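Local coordinates for protein NegoA.19184.a (Neisseria gonorrhoeae, PDB 5UEB) that is of unknown function, a DUF4265-family protein of a pathogenic bacterium that pairs a five-stranded with a four-stranded antiparallel sheet, at residues M9-L13 against F39-E43; T14-Y18 against F47-L51; A52-A58 against L71-N77. All blocks are in the same frame, centred on the assembly; numbering follows the deposited sequence.

Contact 1: M9-L13 against F39-E43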
loop_
_atom_site.group_PDB
_atom_site.type_symbol
_atom_site.label_atom_id
_atom_site.label_comp_id
_atom_site.label_asym_id
_atom_site.label_seq_id
_atom_site.Cartn_x
_atom_site.Cartn_y
_atom_site.Cartn_z
ATOM N N MET B 9 -5.509 13.090 23.903
ATOM C CA MET B 9 -6.086 12.777 22.591
ATOM C C MET B 9 -5.991 11.299 22.210
ATOM O O MET B 9 -5.658 10.958 21.068
ATOM C CB MET B 9 -5.499 13.683 21.506
ATOM C CG MET B 9 -5.696 15.157 21.789
ATOM S SD MET B 9 -5.380 16.144 20.327
ATOM C CE MET B 9 -5.241 17.788 21.037
ATOM N N LYS B 10 -6.300 10.398 23.141
ATOM C CA LYS B 10 -6.358 8.985 22.793
ATOM C C LYS B 10 -7.489 8.739 21.800
ATOM O O LYS B 10 -8.539 9.406 21.822
ATOM C CB LYS B 10 -6.599 8.125 24.034
ATOM C CG LYS B 10 -5.760 8.468 25.264
ATOM C CD LYS B 10 -4.280 8.653 24.963
ATOM C CE LYS B 10 -3.665 7.396 24.349
ATOM N NZ LYS B 10 -2.183 7.575 24.222
ATOM N N SER B 11 -7.277 7.763 20.921
ATOM C CA SER B 11 -8.275 7.464 19.909
ATOM C C SER B 11 -8.152 6.009 19.475
ATOM O O SER B 11 -7.276 5.259 19.932
ATOM C CB SER B 11 -8.165 8.443 18.737
ATOM O OG SER B 11 -9.268 8.322 17.849
ATOM N N LYS B 12 -9.075 5.613 18.602
ATOM C CA LYS B 12 -9.113 4.287 18.003
ATOM C C LYS B 12 -9.309 4.434 16.503
ATOM O O LYS B 12 -10.019 5.335 16.033
ATOM C CB LYS B 12 -10.311 3.476 18.519
ATOM C CG LYS B 12 -10.555 3.518 20.009
ATOM C CD LYS B 12 -9.571 2.655 20.739
ATOM C CE LYS B 12 -10.067 2.377 22.155
ATOM N NZ LYS B 12 -9.020 1.687 22.949
ATOM N N LEU B 13 -8.694 3.516 15.760
ATOM C CA LEU B 13 -8.778 3.491 14.310
ATOM C C LEU B 13 -9.173 2.090 13.865
ATOM O O LEU B 13 -8.680 1.106 14.420
ATOM C CB LEU B 13 -7.372 3.771 13.781
ATOM C CG LEU B 13 -7.222 4.072 12.314
ATOM C CD1 LEU B 13 -8.098 5.253 12.016
ATOM C CD2 LEU B 13 -5.770 4.379 12.079
ATOM N N PHE B 39 -2.527 9.946 12.937
ATOM C CA PHE B 39 -2.818 9.000 14.014
ATOM C C PHE B 39 -1.560 8.190 14.307
ATOM O O PHE B 39 -1.010 7.542 13.405
ATOM C CB PHE B 39 -3.969 8.087 13.576
ATOM C CG PHE B 39 -4.513 7.175 14.650
ATOM C CD1 PHE B 39 -3.831 6.025 15.036
ATOM C CD2 PHE B 39 -5.761 7.421 15.209
ATOM C CE1 PHE B 39 -4.372 5.168 15.995
ATOM C CE2 PHE B 39 -6.301 6.571 16.174
ATOM C CZ PHE B 39 -5.608 5.455 16.573
ATOM N N LEU B 40 -1.096 8.232 15.554
ATOM C CA LEU B 40 0.048 7.434 15.988
ATOM C C LEU B 40 -0.460 6.098 16.521
ATOM O O LEU B 40 -1.185 6.066 17.518
ATOM C CB LEU B 40 0.815 8.180 17.083
ATOM C CG LEU B 40 1.996 7.460 17.753
ATOM C CD1 LEU B 40 3.105 7.230 16.739
ATOM C CD2 LEU B 40 2.521 8.263 18.954
ATOM N N ILE B 41 -0.084 4.999 15.858
ATOM C CA ILE B 41 -0.514 3.666 16.270
ATOM C C ILE B 41 0.270 3.253 17.507
ATOM O O ILE B 41 1.506 3.307 17.512
ATOM C CB ILE B 41 -0.307 2.666 15.118
ATOM C CG1 ILE B 41 -1.259 3.003 13.963
ATOM C CG2 ILE B 41 -0.524 1.230 15.602
ATOM C CD1 ILE B 41 -0.975 2.186 12.682
ATOM N N GLN B 42 -0.442 2.849 18.569
ATOM C CA GLN B 42 0.197 2.527 19.842
ATOM C C GLN B 42 -0.049 1.090 20.295
ATOM O O GLN B 42 0.121 0.771 21.478
ATOM C CB GLN B 42 -0.225 3.543 20.904
ATOM C CG GLN B 42 0.224 4.955 20.540
ATOM C CD GLN B 42 -0.087 5.942 21.623
ATOM O OE1 GLN B 42 -1.229 6.043 22.074
ATOM N NE2 GLN B 42 0.928 6.685 22.066
ATOM N N GLU B 43 -0.443 0.212 19.379
ATOM C CA GLU B 43 -0.558 -1.209 19.652
ATOM C C GLU B 43 0.118 -1.954 18.517
ATOM O O GLU B 43 0.216 -1.441 17.398
ATOM C CB GLU B 43 -2.027 -1.667 19.681
ATOM C CG GLU B 43 -2.857 -1.079 20.797
ATOM C CD GLU B 43 -4.199 -1.768 20.906
ATOM O OE1 GLU B 43 -4.348 -2.650 21.774
ATOM O OE2 GLU B 43 -5.105 -1.442 20.103
#

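Contact 2: T14-Y18 against F47-L51. With EDO (1,2-ethanediol), chain N; EDO (1,2-ethanediol), chain M.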
loop_
_atom_site.group_PDB
_atom_site.type_symbol
_atom_site.label_atom_id
_atom_site.label_comp_id
_atom_site.label_asym_id
_atom_site.label_seq_id
_atom_site.Cartn_x
_atom_site.Cartn_y
_atom_site.Cartn_z
ATOM N N THR B 14 -10.050 1.993 12.860
ATOM C CA THR B 14 -10.349 0.713 12.215
ATOM C C THR B 14 -9.531 0.576 10.932
ATOM O O THR B 14 -9.534 1.474 10.092
ATOM C CB THR B 14 -11.840 0.592 11.898
ATOM O OG1 THR B 14 -12.585 0.620 13.120
ATOM C CG2 THR B 14 -12.135 -0.720 11.152
ATOM N N VAL B 15 -8.811 -0.539 10.802
ATOM C CA VAL B 15 -8.094 -0.883 9.579
ATOM C C VAL B 15 -8.904 -1.951 8.858
ATOM O O VAL B 15 -9.100 -3.049 9.391
ATOM C CB VAL B 15 -6.683 -1.412 9.884
ATOM C CG1 VAL B 15 -5.926 -1.702 8.579
ATOM C CG2 VAL B 15 -5.912 -0.428 10.727
ATOM N N VAL B 16 -9.381 -1.636 7.656
ATOM C CA VAL B 16 -10.037 -2.618 6.798
ATOM C C VAL B 16 -8.966 -3.270 5.934
ATOM O O VAL B 16 -8.112 -2.578 5.360
ATOM C CB VAL B 16 -11.122 -1.958 5.930
ATOM C CG1 VAL B 16 -11.807 -2.994 5.045
ATOM C CG2 VAL B 16 -12.155 -1.264 6.800
ATOM N N TYR B 17 -8.970 -4.601 5.883
ATOM C CA TYR B 17 -7.929 -5.325 5.161
ATOM C C TYR B 17 -8.517 -6.631 4.647
ATOM O O TYR B 17 -9.611 -7.041 5.039
ATOM C CB TYR B 17 -6.695 -5.578 6.058
ATOM C CG TYR B 17 -6.977 -6.493 7.229
ATOM C CD1 TYR B 17 -7.608 -6.023 8.377
ATOM C CD2 TYR B 17 -6.618 -7.834 7.185
ATOM C CE1 TYR B 17 -7.900 -6.867 9.434
ATOM C CE2 TYR B 17 -6.896 -8.694 8.252
ATOM C CZ TYR B 17 -7.534 -8.197 9.376
ATOM O OH TYR B 17 -7.826 -9.047 10.420
ATOM N N TYR B 18 -7.779 -7.289 3.762
ATOM C CA TYR B 18 -8.119 -8.640 3.337
ATOM C C TYR B 18 -7.252 -9.616 4.112
ATOM O O TYR B 18 -6.028 -9.431 4.209
ATOM C CB TYR B 18 -7.952 -8.822 1.828
ATOM C CG TYR B 18 -9.014 -8.106 1.034
ATOM C CD1 TYR B 18 -10.265 -8.678 0.835
ATOM C CD2 TYR B 18 -8.773 -6.845 0.497
ATOM C CE1 TYR B 18 -11.252 -8.019 0.113
ATOM C CE2 TYR B 18 -9.746 -6.183 -0.228
ATOM C CZ TYR B 18 -10.982 -6.771 -0.415
ATOM O OH TYR B 18 -11.950 -6.110 -1.135
ATOM N N PHE B 47 -3.259 -8.636 13.014
ATOM C CA PHE B 47 -3.582 -9.299 11.751
ATOM C C PHE B 47 -3.417 -8.406 10.526
ATOM O O PHE B 47 -3.058 -8.897 9.448
ATOM C CB PHE B 47 -5.022 -9.812 11.777
ATOM C CG PHE B 47 -5.300 -10.758 12.900
ATOM C CD1 PHE B 47 -4.790 -12.043 12.875
ATOM C CD2 PHE B 47 -6.067 -10.360 13.981
ATOM C CE1 PHE B 47 -5.040 -12.915 13.914
ATOM C CE2 PHE B 47 -6.317 -11.228 15.020
ATOM C CZ PHE B 47 -5.798 -12.499 14.988
ATOM N N ALA B 48 -3.707 -7.118 10.657
ATOM C CA ALA B 48 -3.650 -6.240 9.501
ATOM C C ALA B 48 -2.210 -6.156 9.006
ATOM O O ALA B 48 -1.290 -5.969 9.816
ATOM C CB ALA B 48 -4.168 -4.846 9.851
ATOM N N PRO B 49 -1.970 -6.310 7.713
ATOM C CA PRO B 49 -0.598 -6.304 7.203
ATOM C C PRO B 49 -0.069 -4.896 6.954
ATOM O O PRO B 49 -0.815 -3.915 6.882
ATOM C CB PRO B 49 -0.726 -7.067 5.877
ATOM C CG PRO B 49 -2.124 -6.780 5.426
ATOM C CD PRO B 49 -2.952 -6.717 6.689
ATOM N N ASN B 50 1.258 -4.821 6.831
ATOM C CA ASN B 50 1.981 -3.624 6.403
ATOM C C ASN B 50 1.929 -2.484 7.411
ATOM O O ASN B 50 2.096 -1.320 7.034
ATOM C CB ASN B 50 1.555 -3.158 5.004
ATOM C CG ASN B 50 1.617 -4.275 3.981
ATOM O OD1 ASN B 50 0.633 -4.577 3.307
ATOM N ND2 ASN B 50 2.773 -4.900 3.874
ATOM N N LEU B 51 1.695 -2.796 8.688
ATOM C CA LEU B 51 1.616 -1.800 9.752
ATOM C C LEU B 51 2.406 -2.253 10.976
ATOM O O LEU B 51 2.516 -3.450 11.261
ATOM C CB LEU B 51 0.153 -1.539 10.149
ATOM C CG LEU B 51 -0.672 -0.803 9.102
ATOM C CD1 LEU B 51 -2.147 -0.795 9.519
ATOM C CD2 LEU B 51 -0.155 0.613 8.954
HETATM C C1 EDO N . -1.981 -1.521 4.505
HETATM O O1 EDO N . -1.231 -0.311 4.336
HETATM C C2 EDO N . -2.777 -1.497 5.807
HETATM O O2 EDO N . -3.485 -2.733 5.959
HETATM C C1 EDO M . -12.906 2.975 15.224
HETATM O O1 EDO M . -13.161 3.001 13.812
HETATM C C2 EDO M . -13.857 3.953 15.903
HETATM O O2 EDO M . -13.558 5.280 15.453
#

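Contact 3: A52-A58 against L71-N77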
loop_
_atom_site.group_PDB
_atom_site.type_symbol
_atom_site.label_atom_id
_atom_site.label_comp_id
_atom_site.label_asym_id
_atom_site.label_seq_id
_atom_site.Cartn_x
_atom_site.Cartn_y
_atom_site.Cartn_z
ATOM N N ALA B 52 2.954 -1.283 11.703
ATOM C CA ALA B 52 3.743 -1.580 12.886
ATOM C C ALA B 52 3.460 -0.566 13.982
ATOM O O ALA B 52 3.013 0.559 13.728
ATOM C CB ALA B 52 5.249 -1.575 12.581
ATOM N N LEU B 53 3.737 -0.999 15.206
ATOM C CA LEU B 53 3.714 -0.118 16.370
ATOM C C LEU B 53 4.467 1.174 16.071
ATOM O O LEU B 53 5.572 1.156 15.514
ATOM C CB LEU B 53 4.407 -0.849 17.527
ATOM C CG LEU B 53 4.579 -0.100 18.853
ATOM C CD1 LEU B 53 3.211 0.127 19.500
ATOM C CD2 LEU B 53 5.506 -0.871 19.792
ATOM N N ASN B 54 3.852 2.299 16.441
ATOM C CA ASN B 54 4.418 3.637 16.323
ATOM C C ASN B 54 4.508 4.147 14.889
ATOM O O ASN B 54 5.062 5.225 14.665
ATOM C CB ASN B 54 5.713 3.818 17.127
ATOM C CG ASN B 54 5.464 3.733 18.622
ATOM O OD1 ASN B 54 4.416 4.173 19.102
ATOM N ND2 ASN B 54 6.408 3.172 19.361
ATOM N N ASP B 55 3.916 3.440 13.921
ATOM C CA ASP B 55 3.681 4.039 12.613
ATOM C C ASP B 55 2.716 5.218 12.753
ATOM O O ASP B 55 1.836 5.229 13.624
ATOM C CB ASP B 55 3.032 3.016 11.669
ATOM C CG ASP B 55 4.026 2.004 11.092
ATOM O OD1 ASP B 55 5.251 2.080 11.361
ATOM O OD2 ASP B 55 3.559 1.115 10.347
ATOM N N ILE B 56 2.880 6.216 11.883
ATOM C CA ILE B 56 1.967 7.354 11.800
ATOM C C ILE B 56 1.167 7.214 10.514
ATOM O O ILE B 56 1.744 7.028 9.436
ATOM C CB ILE B 56 2.720 8.696 11.843
ATOM C CG1 ILE B 56 3.456 8.859 13.172
ATOM C CG2 ILE B 56 1.751 9.866 11.653
ATOM C CD1 ILE B 56 4.434 10.038 13.194
ATOM N N VAL B 57 -0.155 7.282 10.625
ATOM C CA VAL B 57 -1.036 7.017 9.496
ATOM C C VAL B 57 -2.046 8.144 9.356
ATOM O O VAL B 57 -2.388 8.832 10.327
ATOM C CB VAL B 57 -1.757 5.653 9.610
ATOM C CG1 VAL B 57 -0.746 4.503 9.698
ATOM C CG2 VAL B 57 -2.709 5.650 10.810
ATOM N N ALA B 58 -2.504 8.343 8.128
ATOM C CA ALA B 58 -3.598 9.250 7.821
ATOM C C ALA B 58 -4.922 8.513 7.945
ATOM O O ALA B 58 -5.006 7.302 7.716
ATOM C CB ALA B 58 -3.456 9.801 6.405
ATOM N N LEU B 71 -0.416 5.198 4.917
ATOM C CA LEU B 71 0.747 5.405 5.773
ATOM C C LEU B 71 1.325 6.798 5.540
ATOM O O LEU B 71 1.453 7.248 4.397
ATOM C CB LEU B 71 1.800 4.338 5.441
ATOM C CG LEU B 71 3.102 4.362 6.244
ATOM C CD1 LEU B 71 2.846 4.018 7.697
ATOM C CD2 LEU B 71 4.120 3.394 5.622
ATOM N N ILE B 72 1.650 7.487 6.633
ATOM C CA ILE B 72 2.348 8.771 6.575
ATOM C C ILE B 72 3.838 8.608 6.831
ATOM O O ILE B 72 4.664 9.109 6.067
ATOM C CB ILE B 72 1.717 9.792 7.549
ATOM C CG1 ILE B 72 0.341 10.239 7.041
ATOM C CG2 ILE B 72 2.641 11.006 7.733
ATOM C CD1 ILE B 72 0.377 11.118 5.800
ATOM N N LYS B 73 4.202 7.918 7.912
ATOM C CA LYS B 73 5.614 7.724 8.242
ATOM C C LYS B 73 5.769 6.384 8.946
ATOM O O LYS B 73 5.227 6.181 10.036
ATOM C CB LYS B 73 6.127 8.864 9.128
ATOM C CG LYS B 73 7.601 8.735 9.506
ATOM C CD LYS B 73 8.052 9.915 10.366
ATOM C CE LYS B 73 9.541 9.839 10.671
ATOM N NZ LYS B 73 9.962 10.908 11.619
ATOM N N ALA B 74 6.507 5.468 8.327
ATOM C CA ALA B 74 6.801 4.208 8.989
ATOM C C ALA B 74 7.752 4.436 10.157
ATOM O O ALA B 74 8.677 5.256 10.084
ATOM C CB ALA B 74 7.430 3.229 7.993
ATOM N N SER B 75 7.518 3.704 11.248
ATOM C CA SER B 75 8.418 3.766 12.392
ATOM C C SER B 75 9.751 3.084 12.123
ATOM O O SER B 75 10.744 3.419 12.777
ATOM C CB SER B 75 7.774 3.084 13.598
ATOM O OG SER B 75 7.529 1.711 13.309
ATOM N N GLY B 76 9.797 2.144 11.181
ATOM C CA GLY B 76 10.945 1.282 11.034
ATOM C C GLY B 76 10.865 -0.005 11.823
ATOM O O GLY B 76 11.739 -0.872 11.657
ATOM N N ASN B 77 9.855 -0.153 12.678
ATOM C CA ASN B 77 9.639 -1.399 13.392
ATOM C C ASN B 77 9.145 -2.472 12.427
ATOM O O ASN B 77 8.568 -2.180 11.378
ATOM C CB ASN B 77 8.588 -1.215 14.484
ATOM C CG ASN B 77 9.105 -0.415 15.668
ATOM O OD1 ASN B 77 10.271 -0.526 16.043
ATOM N ND2 ASN B 77 8.236 0.371 16.277
HETATM O O HOH W 1 6.499 6.642 12.619
HETATM O O HOH W 2 8.979 2.117 18.474
HETATM O O HOH W 3 7.692 0.259 10.197
#

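Contact 1: M9-L13 against F39-E43
Lys10 NZ gives a hydrogen bond of 2.8 Å to Gln42 OE1, the one polar link between residues 9-13 and 39-43. The ammonium lies in the plane of the amide carbonyl and takes a lone pair of OE1, at a C=O...N angle of 130°. Lysine suits this solvent-facing edge of the contact because its chain can fold: it bends at chi2 and chi3 and meets the extended Gln42 chain at about a right angle. NZ also bonds Asn32 OD1, so the amine joins the loop residue Gln42 to Asn32 of strand 24-33.

Below this bond the contact turns apolar around the Phe39 ring. Phe39 holds CG anti to the backbone N (chi1 -172°), which carries the ring across to the 10-13 strand. Leu13 lies over one face, with CB 3.9 Å from the centroid of the Phe39 ring in a CH-pi contact, and its CD2 covers the inner part of the same ring, 3.9 Å from Phe39 CD1. Ser11, small enough to fit close, brings CB to 3.7 Å from Phe39 CE2, while Lys12 N meets the ring edge in plane.

The two short strands run nearly perpendicular, their axes 8.5 Å apart, in one sheet that curls round, so that Leu13 and Phe39 meet across its inner side. Strand 24-33 pairs with both strands, and Leu13 and Phe39 continue inward onto Ile59 of strand 56-62.

Contact 2: T14-Y18 against F47-L51
Tyr17 lays its ring against Ala48, and it is the most covered residue of the contact between residues 14-18 and 47-51. Ala48 CA sits almost exactly over the middle of one face, 4.0 Å from the centroid of the Tyr17 ring and 7° from its normal, in a CH-pi contact; Ala48 CB lies over the same face, 3.9 Å from Tyr17 CD1. A residue as small as alanine lets the backbone come this near. The torsion of Tyr17 puts CG between the backbone N and the carbonyl carbon (chi1 65°), turning the ring back along its own strand, where Val15 O lies at the ring edge. Pro49 adds its CD, 3.9 Å from Tyr17 CD2, and at the far end Tyr17 OH comes to 3.2 Å from Phe47 CB. Phe47 then turns its own ring away to meet that of Tyr110.

Here an irregular loop, linking strands 39-41 and 56-62, folds over the inner side of strand 10-18. That strand pairs with 24-33 and, at Thr14, also with strand 65-73, so the antiparallel sheet curls round on itself. Glu27 of strand 24-33 holds the loop by accepting hydrogen bonds from the backbone N atoms of Phe47 and Ala48.

Purely aliphatic contacts lie deeper. Val15 spreads its branches over different partners: CG1 is 3.8 Å from Ala48 CB, and CG2 meets Leu51 CD1 tip to tip at 4.0 Å. Both Val15 and Leu51 also reach Phe68 of strand 65-73, so branched hydrocarbon fits this buried position.

Between the segments themselves the contact is apolar; two ethanediol molecules, probably from the crystallisation liquor, supply polar partners. One settles beside Val15 and Leu51 and gives a hydrogen bond from its O2 to Pro49 O, 3.1 Å long. The second lies by Thr14 OG1.

Contact 3: A52-A58 against L71-N77
Ile56 and Lys73 form an antiparallel hydrogen-bonded pair within a classic beta bulge of the hairpin of strands 56-62 and 65-73, Ile72 and Lys73 both facing Ile56. Ile56 N bonds Lys73 O at 3.0 Å, whereas Ile56 O is gripped twice, by Lys73 N at 3.0 Å and by Ile72 N at 2.8 Å. The extra residue throws Ile72 toward the partner strand, its CG1 3.9 Å from Ala58 CB. Leu71 reaches back across Val57 at about a right angle, CD1 to CG1 4.1 Å.

Beyond the strand ends, Asp55 OD1 receives Ser75 N at 2.8 Å in an almost straight bond (178°), on the anti side but tilted out of the carboxylate plane. The acid suits a place where two backbone N-H groups converge: OD2 accepts from Ala52 N, across the 52-55 type II turn, from above that plane. Ser75 OG stands 3.0 Å from both Asp55 OD1 and Leu53 O, and accepts from Asn77 N in an ST turn.

Outermost, waters bridge Asn54 O to Lys73 O and Asn54 ND2 to Asn77 ND2. Asn77 ND2 also gives a 2.9 Å hydrogen bond to Leu53 O, which lies in the amide plane of Asn77, the donor 42° above the carbonyl plane.

Overall arrangement
All three contacts belong to the five-stranded sheet but use it differently. Contacts 1 and 2 share strand 10-18: its first half meets strand 39-41, its second half the loop that follows. Both put buried apolar side chains inward, with a lysine-glutamine bond at the rim of contact 1 and tyrosine at the border of contact 2. Contact 3, between the ends of neighbouring strands and the turns beyond them, has the largest interface and is held by backbone and side-chain hydrogen bonds, with isoleucines packed at the bulge. It adjoins contact 1 through Phe39 N and Val57 O, 2.8 Å apart. Leu51 CD2 touches both Ile41 CD1 of contact 1 and Val57 CG1 of contact 3.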